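Local coordinates for protein 2-aminomuconic 6-semialdehyde dehydrogenase (Pseudomonas sp., PDB 7BZV) that catalyses the oxidation of 2-aminomuconic 6-semialdehyde, with NAD+ as cofactor, in the meta-cleavage pathway of 2-aminophenol catabolism, and depends on tetrameric assembly for cofactor binding, at residues G11-S16 with T185-A190; D115-A120 with H470-Y475. All blocks are in the same frame, centred on the assembly; numbering follows the deposited sequence.

Contact 1: residues G11-S16 with T185-A190; sequences GKWVES and TATLLA
Trp13 reaches from a β-hairpin strand to one turn of a helix, meeting Thr187 and Ala190 with the far end of its six-membered ring. The contact illustrates how a single aromatic side chain can join two elements whose backbones stay well apart. With CG anti to the carbonyl carbon (chi1 -57°), the far end of the indole comes nearer the helix than the direction of its CB alone would suggest, and chi2 of 98° sets the ring plane roughly perpendicular to the plane of CA, CB and CG. Its tip atom CH2 does most of the touching. The methyl CB of Ala190 points at the strand and comes within 3.8 Å of Trp13 CH2, approaching the ring obliquely. The backbone O of Thr187 lies 3.9 Å from the same CH2, at the ring edge and in its plane. Beside it, the methyl CG2 of Thr187 is 3.9 Å from Trp13 CZ3, so neighbouring ring carbons rest on residues one helical turn apart.

The threonine presents its two branches differently. CG2 is anti to the backbone N and available to the indole, whereas OG1 hydrogen-bonds to Pro183 O and also to His207 NE2. No hydrogen bond joins the two segments. The polar edge of the indole also meets the same helix, one turn beyond Ala190, through a weak hydrogen bond from Trp13 NE1 to Glu194 OE2.

Strand 12-14 pairs antiparallel with strand 3-9, whose Phe8 meets the Trp13 ring with planes at about 50° and also touches Ala190. Helix 184-196 is the connection of a β-α-β crossover between parallel strands 173-177 and 203-205; it packs on helix 156-169 as well, and the hairpin thus lies against the Rossmann-like core of the aldehyde dehydrogenase fold.

Contact 2: residues D115-A120 with H470-Y475; sequences DILATA and HSLNFY
Leu117 and Leu472 mark the closest approach of two helices near their C-terminal ends, their CA atoms 7.8 Å apart. Segment 115-120 takes in the last turn of the long helix that begins at 95, while 470-475 closes the short helix 468-474, with Tyr475 the first residue to leave helical geometry. At this spacing one leucine suffices to bridge the gap, a compact example of a side chain set against the surface of a neighbouring helix.

Leu472 does this with its CD2 methyl. That atom lies 3.6 Å from Ile116 CG2, the branch anti to the backbone N, and 4.1 Å from Ala120 CB. It also approaches the backbone itself, 4.1 Å from Leu117 CA, whereas the side chain of Leu117 is more distant. The other methyl, CD1, stays beside Ile116 CG2 at 4.1 Å. A chi1 of -102°, displaced from the staggered value, accompanies this placement. Phe113, about one turn before Ile116 and Leu117, also touches Leu472.

Subunit interfaces flank the contact: Thr119 hydrogen-bonds to Thr119 of the second subunit, and His470 NE2 to Asp123 OD2 of the third. Within the chain, Leu117 turns to helix 62-78 and to Ala169 of helix 156-169, Ser471 packs on Pro166 of the latter, and beyond Tyr475 the chain enters strand 476-485.

In the fold
The two contacts do not touch: their centres are 27 Å apart and their nearest atoms about 13 Å. What relates them is helix 156-169, whose beginning packs against 185-190 of contact 1 through Pro156, Leu157 and Leu160, and whose end meets contact 2 through Pro166 and Ala169. Both are buried, and neither has a hydrogen bond between its segments, yet their settings differ. Contact 1 lies within one subunit, with no other chain touching its segments, whereas contact 2 has residues of its segments touched by two other copies, consistent with a place near the interfaces of the tetramer that NAD+ binding requires. A bound di(hydroxyethyl)ether molecule lies about 7 Å from the side chain of Ile116.

Contact 1: residues G11-S16 with T185-A190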
ATOM      1  N   GLY B  11      16.189 -17.955 -30.162  1.00 42.18           N
ATOM      2  CA  GLY B  11      16.423 -17.009 -31.227  1.00 52.51           C
ATOM      3  C   GLY B  11      16.366 -17.580 -32.625  1.00 53.65           C
ATOM      4  O   GLY B  11      16.615 -16.836 -33.582  1.00 52.95           O
ATOM      5  N   LYS B  12      16.023 -18.859 -32.782  1.00 47.75           N
ATOM      6  CA  LYS B  12      16.040 -19.517 -34.085  1.00 55.49           C
ATOM      7  C   LYS B  12      14.665 -20.094 -34.384  1.00 56.80           C
ATOM      8  O   LYS B  12      14.027 -20.686 -33.506  1.00 51.72           O
ATOM      9  CB  LYS B  12      17.113 -20.628 -34.136  1.00 55.13           C
ATOM     10  CG  LYS B  12      18.540 -20.148 -33.803  1.00 64.06           C
ATOM     11  CD  LYS B  12      19.532 -21.300 -33.693  1.00 76.54           C
ATOM     12  CE  LYS B  12      20.489 -21.111 -32.513  1.00 96.56           C
ATOM     13  NZ  LYS B  12      20.456 -22.254 -31.547  1.00 95.78           N
ATOM     14  N   TRP B  13      14.208 -19.889 -35.610  1.00 48.62           N
ATOM     15  CA  TRP B  13      13.041 -20.597 -36.111  1.00 56.61           C
ATOM     16  C   TRP B  13      13.386 -22.058 -36.387  1.00 51.92           C
ATOM     17  O   TRP B  13      14.462 -22.383 -36.885  1.00 60.16           O
ATOM     18  CB  TRP B  13      12.528 -19.897 -37.366  1.00 49.99           C
ATOM     19  CG  TRP B  13      12.192 -18.441 -37.099  1.00 55.36           C
ATOM     20  CD1 TRP B  13      12.975 -17.349 -37.362  1.00 64.27           C
ATOM     21  CD2 TRP B  13      10.990 -17.931 -36.482  1.00 52.62           C
ATOM     22  NE1 TRP B  13      12.326 -16.195 -36.973  1.00 55.08           N
ATOM     23  CE2 TRP B  13      11.112 -16.527 -36.424  1.00 51.29           C
ATOM     24  CE3 TRP B  13       9.827 -18.529 -35.983  1.00 69.67           C
ATOM     25  CZ2 TRP B  13      10.107 -15.710 -35.885  1.00 57.86           C
ATOM     26  CZ3 TRP B  13       8.829 -17.719 -35.454  1.00 61.56           C
ATOM     27  CH2 TRP B  13       8.975 -16.325 -35.411  1.00 49.68           C
ATOM     28  N   VAL B  14      12.466 -22.945 -36.020  1.00 52.91           N
ATOM     29  CA  VAL B  14      12.707 -24.381 -35.989  1.00 52.64           C
ATOM     30  C   VAL B  14      11.477 -25.053 -36.581  1.00 60.91           C
ATOM     31  O   VAL B  14      10.358 -24.852 -36.087  1.00 55.90           O
ATOM     32  CB  VAL B  14      12.958 -24.893 -34.557  1.00 66.88           C
ATOM     33  CG1 VAL B  14      13.210 -26.397 -34.562  1.00 60.08           C
ATOM     34  CG2 VAL B  14      14.117 -24.131 -33.905  1.00 61.65           C
ATOM     35  N   GLU B  15      11.680 -25.837 -37.631  1.00 52.40           N
ATOM     36  CA  GLU B  15      10.641 -26.620 -38.279  1.00 53.81           C
ATOM     37  C   GLU B  15      10.646 -28.049 -37.743  1.00 57.41           C
ATOM     38  O   GLU B  15      11.524 -28.450 -36.972  1.00 53.40           O
ATOM     39  CB  GLU B  15      10.843 -26.607 -39.795  1.00 56.75           C
ATOM     40  CG  GLU B  15      10.693 -25.210 -40.405  1.00 62.12           C
ATOM     41  CD  GLU B  15      10.913 -25.196 -41.912  1.00 73.80           C
ATOM     42  OE1 GLU B  15      10.837 -24.115 -42.533  1.00 75.99           O
ATOM     43  OE2 GLU B  15      11.158 -26.273 -42.490  1.00 82.60           O
ATOM     44  N   SER B  16       9.656 -28.832 -38.177  1.00 60.48           N
ATOM     45  CA  SER B  16       9.463 -30.157 -37.608  1.00 64.38           C
ATOM     46  C   SER B  16       9.078 -31.184 -38.661  1.00 73.97           C
ATOM     47  O   SER B  16       8.390 -30.874 -39.636  1.00 63.49           O
ATOM     48  CB  SER B  16       8.378 -30.145 -36.528  1.00 56.21           C
ATOM     49  OG  SER B  16       8.172 -31.435 -35.979  1.00 69.10           O
ATOM     50  N   THR B 185      -1.258 -15.685 -33.816  1.00 32.05           N
ATOM     51  CA  THR B 185      -0.814 -14.488 -33.114  1.00 26.90           C
ATOM     52  C   THR B 185       0.375 -14.801 -32.219  1.00 25.68           C
ATOM     53  O   THR B 185       1.228 -13.932 -32.006  1.00 33.76           O
ATOM     54  CB  THR B 185      -1.971 -13.828 -32.339  1.00 27.62           C
ATOM     55  OG1 THR B 185      -2.716 -14.772 -31.577  1.00 29.12           O
ATOM     56  CG2 THR B 185      -2.941 -13.168 -33.350  1.00 34.48           C
ATOM     57  N   ALA B 186       0.468 -16.037 -31.711  1.00 29.09           N
ATOM     58  CA  ALA B 186       1.619 -16.392 -30.888  1.00 32.86           C
ATOM     59  C   ALA B 186       2.882 -16.405 -31.722  1.00 35.93           C
ATOM     60  O   ALA B 186       3.946 -15.968 -31.262  1.00 31.80           O
ATOM     61  CB  ALA B 186       1.421 -17.763 -30.224  1.00 29.31           C
ATOM     62  N   THR B 187       2.783 -16.904 -32.956  1.00 31.88           N
ATOM     63  CA  THR B 187       3.940 -16.854 -33.839  1.00 29.96           C
ATOM     64  C   THR B 187       4.287 -15.416 -34.218  1.00 32.54           C
ATOM     65  O   THR B 187       5.467 -15.060 -34.271  1.00 33.75           O
ATOM     66  CB  THR B 187       3.677 -17.715 -35.083  1.00 37.85           C
ATOM     67  OG1 THR B 187       3.270 -19.018 -34.645  1.00 34.77           O
ATOM     68  CG2 THR B 187       4.930 -17.818 -35.942  1.00 43.92           C
ATOM     69  N   LEU B 188       3.284 -14.566 -34.474  1.00 28.15           N
ATOM     70  CA  LEU B 188       3.588 -13.158 -34.735  1.00 31.75           C
ATOM     71  C   LEU B 188       4.207 -12.493 -33.506  1.00 33.85           C
ATOM     72  O   LEU B 188       5.105 -11.644 -33.621  1.00 35.93           O
ATOM     73  CB  LEU B 188       2.330 -12.410 -35.150  1.00 30.36           C
ATOM     74  CG  LEU B 188       1.711 -12.878 -36.475  1.00 42.43           C
ATOM     75  CD1 LEU B 188       0.445 -12.112 -36.802  1.00 38.96           C
ATOM     76  CD2 LEU B 188       2.702 -12.750 -37.620  1.00 42.09           C
ATOM     77  N   LEU B 189       3.782 -12.896 -32.319  1.00 36.64           N
ATOM     78  CA  LEU B 189       4.400 -12.319 -31.132  1.00 32.35           C
ATOM     79  C   LEU B 189       5.889 -12.651 -31.080  1.00 37.88           C
ATOM     80  O   LEU B 189       6.719 -11.784 -30.778  1.00 31.66           O
ATOM     81  CB  LEU B 189       3.676 -12.789 -29.883  1.00 29.35           C
ATOM     82  CG  LEU B 189       4.162 -12.090 -28.584  1.00 30.56           C
ATOM     83  CD1 LEU B 189       3.965 -10.594 -28.622  1.00 33.29           C
ATOM     84  CD2 LEU B 189       3.432 -12.675 -27.338  1.00 24.60           C
ATOM     85  N   ALA B 190       6.254 -13.886 -31.415  1.00 33.31           N
ATOM     86  CA  ALA B 190       7.674 -14.226 -31.490  1.00 40.07           C
ATOM     87  C   ALA B 190       8.405 -13.370 -32.521  1.00 38.03           C
ATOM     88  O   ALA B 190       9.539 -12.928 -32.280  1.00 38.43           O
ATOM     89  CB  ALA B 190       7.842 -15.713 -31.803  1.00 38.90           C
TER

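Contact 2: residues D115-A120 with H470-Y475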
ATOM      1  N   ASP B 115       3.665  -0.140 -16.731  1.00 22.05           N
ATOM      2  CA  ASP B 115       3.343   0.866 -15.722  1.00 24.87           C
ATOM      3  C   ASP B 115       3.424   0.284 -14.315  1.00 21.35           C
ATOM      4  O   ASP B 115       4.007   0.895 -13.411  1.00 22.17           O
ATOM      5  CB  ASP B 115       1.925   1.440 -15.953  1.00 23.05           C
ATOM      6  CG  ASP B 115       1.795   2.258 -17.218  1.00 27.56           C
ATOM      7  OD1 ASP B 115       2.802   2.690 -17.822  1.00 26.74           O
ATOM      8  OD2 ASP B 115       0.652   2.443 -17.661  1.00 25.69           O
ATOM      9  N   ILE B 116       2.834  -0.898 -14.105  1.00 21.74           N
ATOM     10  CA  ILE B 116       2.861  -1.528 -12.779  1.00 20.41           C
ATOM     11  C   ILE B 116       4.283  -1.803 -12.328  1.00 21.94           C
ATOM     12  O   ILE B 116       4.658  -1.558 -11.179  1.00 22.18           O
ATOM     13  CB  ILE B 116       2.048  -2.829 -12.792  1.00 24.40           C
ATOM     14  CG1 ILE B 116       0.584  -2.402 -12.859  1.00 39.50           C
ATOM     15  CG2 ILE B 116       2.310  -3.677 -11.535  1.00 29.10           C
ATOM     16  CD1 ILE B 116      -0.318  -3.353 -13.508  1.00 37.38           C
ATOM     17  N   LEU B 117       5.112  -2.300 -13.239  1.00 21.87           N
ATOM     18  CA  LEU B 117       6.513  -2.551 -12.897  1.00 22.41           C
ATOM     19  C   LEU B 117       7.227  -1.256 -12.582  1.00 24.20           C
ATOM     20  O   LEU B 117       8.003  -1.182 -11.624  1.00 22.42           O
ATOM     21  CB  LEU B 117       7.211  -3.271 -14.051  1.00 23.50           C
ATOM     22  CG  LEU B 117       8.698  -3.621 -13.873  1.00 23.79           C
ATOM     23  CD1 LEU B 117       8.931  -4.503 -12.656  1.00 24.64           C
ATOM     24  CD2 LEU B 117       9.233  -4.280 -15.191  1.00 25.09           C
ATOM     25  N   ALA B 118       6.948  -0.209 -13.356  1.00 22.80           N
ATOM     26  CA  ALA B 118       7.669   1.043 -13.154  1.00 24.82           C
ATOM     27  C   ALA B 118       7.456   1.599 -11.754  1.00 24.10           C
ATOM     28  O   ALA B 118       8.382   2.175 -11.174  1.00 22.28           O
ATOM     29  CB  ALA B 118       7.246   2.081 -14.202  1.00 25.19           C
ATOM     30  N   THR B 119       6.267   1.412 -11.170  1.00 20.89           N
ATOM     31  CA  THR B 119       6.003   2.003  -9.872  1.00 21.75           C
ATOM     32  C   THR B 119       5.985   0.992  -8.730  1.00 24.43           C
ATOM     33  O   THR B 119       5.711   1.378  -7.598  1.00 26.34           O
ATOM     34  CB  THR B 119       4.685   2.781  -9.902  1.00 23.34           C
ATOM     35  OG1 THR B 119       3.616   1.889 -10.227  1.00 23.97           O
ATOM     36  CG2 THR B 119       4.710   3.887 -10.943  1.00 24.36           C
ATOM     37  N   ALA B 120       6.309  -0.261  -8.977  1.00 20.08           N
ATOM     38  CA  ALA B 120       6.186  -1.274  -7.940  1.00 20.35           C
ATOM     39  C   ALA B 120       7.070  -0.901  -6.753  1.00 25.89           C
ATOM     40  O   ALA B 120       8.254  -0.604  -6.942  1.00 24.61           O
ATOM     41  CB  ALA B 120       6.608  -2.623  -8.494  1.00 26.74           C
ATOM     42  N   HIS B 470      -0.656  -8.640  -7.899  1.00 24.85           N
ATOM     43  CA  HIS B 470      -0.896 -10.064  -7.740  1.00 26.51           C
ATOM     44  C   HIS B 470      -0.176 -10.838  -8.833  1.00 30.33           C
ATOM     45  O   HIS B 470       0.372 -11.916  -8.585  1.00 21.28           O
ATOM     46  CB  HIS B 470      -2.391 -10.354  -7.787  1.00 23.43           C
ATOM     47  CG  HIS B 470      -3.185  -9.643  -6.737  1.00 26.00           C
ATOM     48  ND1 HIS B 470      -3.377 -10.151  -5.472  1.00 25.07           N
ATOM     49  CD2 HIS B 470      -3.807  -8.441  -6.757  1.00 36.14           C
ATOM     50  CE1 HIS B 470      -4.151  -9.328  -4.784  1.00 25.16           C
ATOM     51  NE2 HIS B 470      -4.411  -8.275  -5.536  1.00 32.73           N
ATOM     52  N   SER B 471      -0.170 -10.304 -10.057  1.00 27.19           N
ATOM     53  CA  SER B 471       0.631 -10.928 -11.117  1.00 29.06           C
ATOM     54  C   SER B 471       2.116 -10.836 -10.823  1.00 29.97           C
ATOM     55  O   SER B 471       2.850 -11.819 -10.981  1.00 37.19           O
ATOM     56  CB  SER B 471       0.325 -10.280 -12.462  1.00 34.30           C
ATOM     57  OG  SER B 471      -0.969 -10.650 -12.858  1.00 32.51           O
ATOM     58  N   LEU B 472       2.595  -9.660 -10.415  1.00 35.40           N
ATOM     59  CA  LEU B 472       4.032  -9.483 -10.234  1.00 32.60           C
ATOM     60  C   LEU B 472       4.545 -10.348  -9.090  1.00 46.95           C
ATOM     61  O   LEU B 472       5.706 -10.778  -9.098  1.00 37.97           O
ATOM     62  CB  LEU B 472       4.378  -8.013  -9.967  1.00 39.37           C
ATOM     63  CG  LEU B 472       4.963  -7.190 -11.128  1.00 37.88           C
ATOM     64  CD1 LEU B 472       4.067  -7.358 -12.300  1.00 40.15           C
ATOM     65  CD2 LEU B 472       5.127  -5.760 -10.723  1.00 38.55           C
ATOM     66  N   ASN B 473       3.706 -10.602  -8.092  1.00 33.69           N
ATOM     67  CA  ASN B 473       4.145 -11.473  -7.016  1.00 31.08           C
ATOM     68  C   ASN B 473       4.040 -12.925  -7.417  1.00 32.38           C
ATOM     69  O   ASN B 473       4.797 -13.760  -6.911  1.00 38.15           O
ATOM     70  CB  ASN B 473       3.360 -11.183  -5.740  1.00 37.43           C
ATOM     71  CG  ASN B 473       3.797  -9.870  -5.100  1.00 43.67           C
ATOM     72  OD1 ASN B 473       4.829  -9.296  -5.463  1.00 53.64           O
ATOM     73  ND2 ASN B 473       3.031  -9.404  -4.130  1.00 65.32           N
ATOM     74  N   PHE B 474       3.136 -13.272  -8.330  1.00 28.80           N
ATOM     75  CA  PHE B 474       3.126 -14.677  -8.683  1.00 36.49           C
ATOM     76  C   PHE B 474       4.343 -15.064  -9.518  1.00 39.55           C
ATOM     77  O   PHE B 474       4.894 -16.145  -9.323  1.00 33.72           O
ATOM     78  CB  PHE B 474       1.904 -15.095  -9.465  1.00 26.05           C
ATOM     79  CG  PHE B 474       2.012 -16.524  -9.982  1.00 45.00           C
ATOM     80  CD1 PHE B 474       1.842 -17.612  -9.115  1.00 41.40           C
ATOM     81  CD2 PHE B 474       2.318 -16.786 -11.313  1.00 54.74           C
ATOM     82  CE1 PHE B 474       1.944 -18.925  -9.589  1.00 31.60           C
ATOM     83  CE2 PHE B 474       2.435 -18.098 -11.790  1.00 58.67           C
ATOM     84  CZ  PHE B 474       2.242 -19.167 -10.937  1.00 35.31           C
ATOM     85  N   TYR B 475       4.689 -14.259 -10.532  1.00 24.46           N
ATOM     86  CA  TYR B 475       5.777 -14.566 -11.464  1.00 31.67           C
ATOM     87  C   TYR B 475       7.165 -14.198 -10.928  1.00 30.31           C
ATOM     88  O   TYR B 475       8.146 -14.145 -11.694  1.00 29.93           O
ATOM     89  CB  TYR B 475       5.493 -13.833 -12.768  1.00 35.51           C
ATOM     90  CG  TYR B 475       4.254 -14.343 -13.484  1.00 28.39           C
ATOM     91  CD1 TYR B 475       4.287 -15.537 -14.170  1.00 26.26           C
ATOM     92  CD2 TYR B 475       3.081 -13.632 -13.485  1.00 30.01           C
ATOM     93  CE1 TYR B 475       3.215 -16.014 -14.836  1.00 31.33           C
ATOM     94  CE2 TYR B 475       1.974 -14.109 -14.160  1.00 23.02           C
ATOM     95  CZ  TYR B 475       2.054 -15.285 -14.813  1.00 30.25           C
ATOM     96  OH  TYR B 475       0.976 -15.769 -15.471  1.00 34.32           O
TER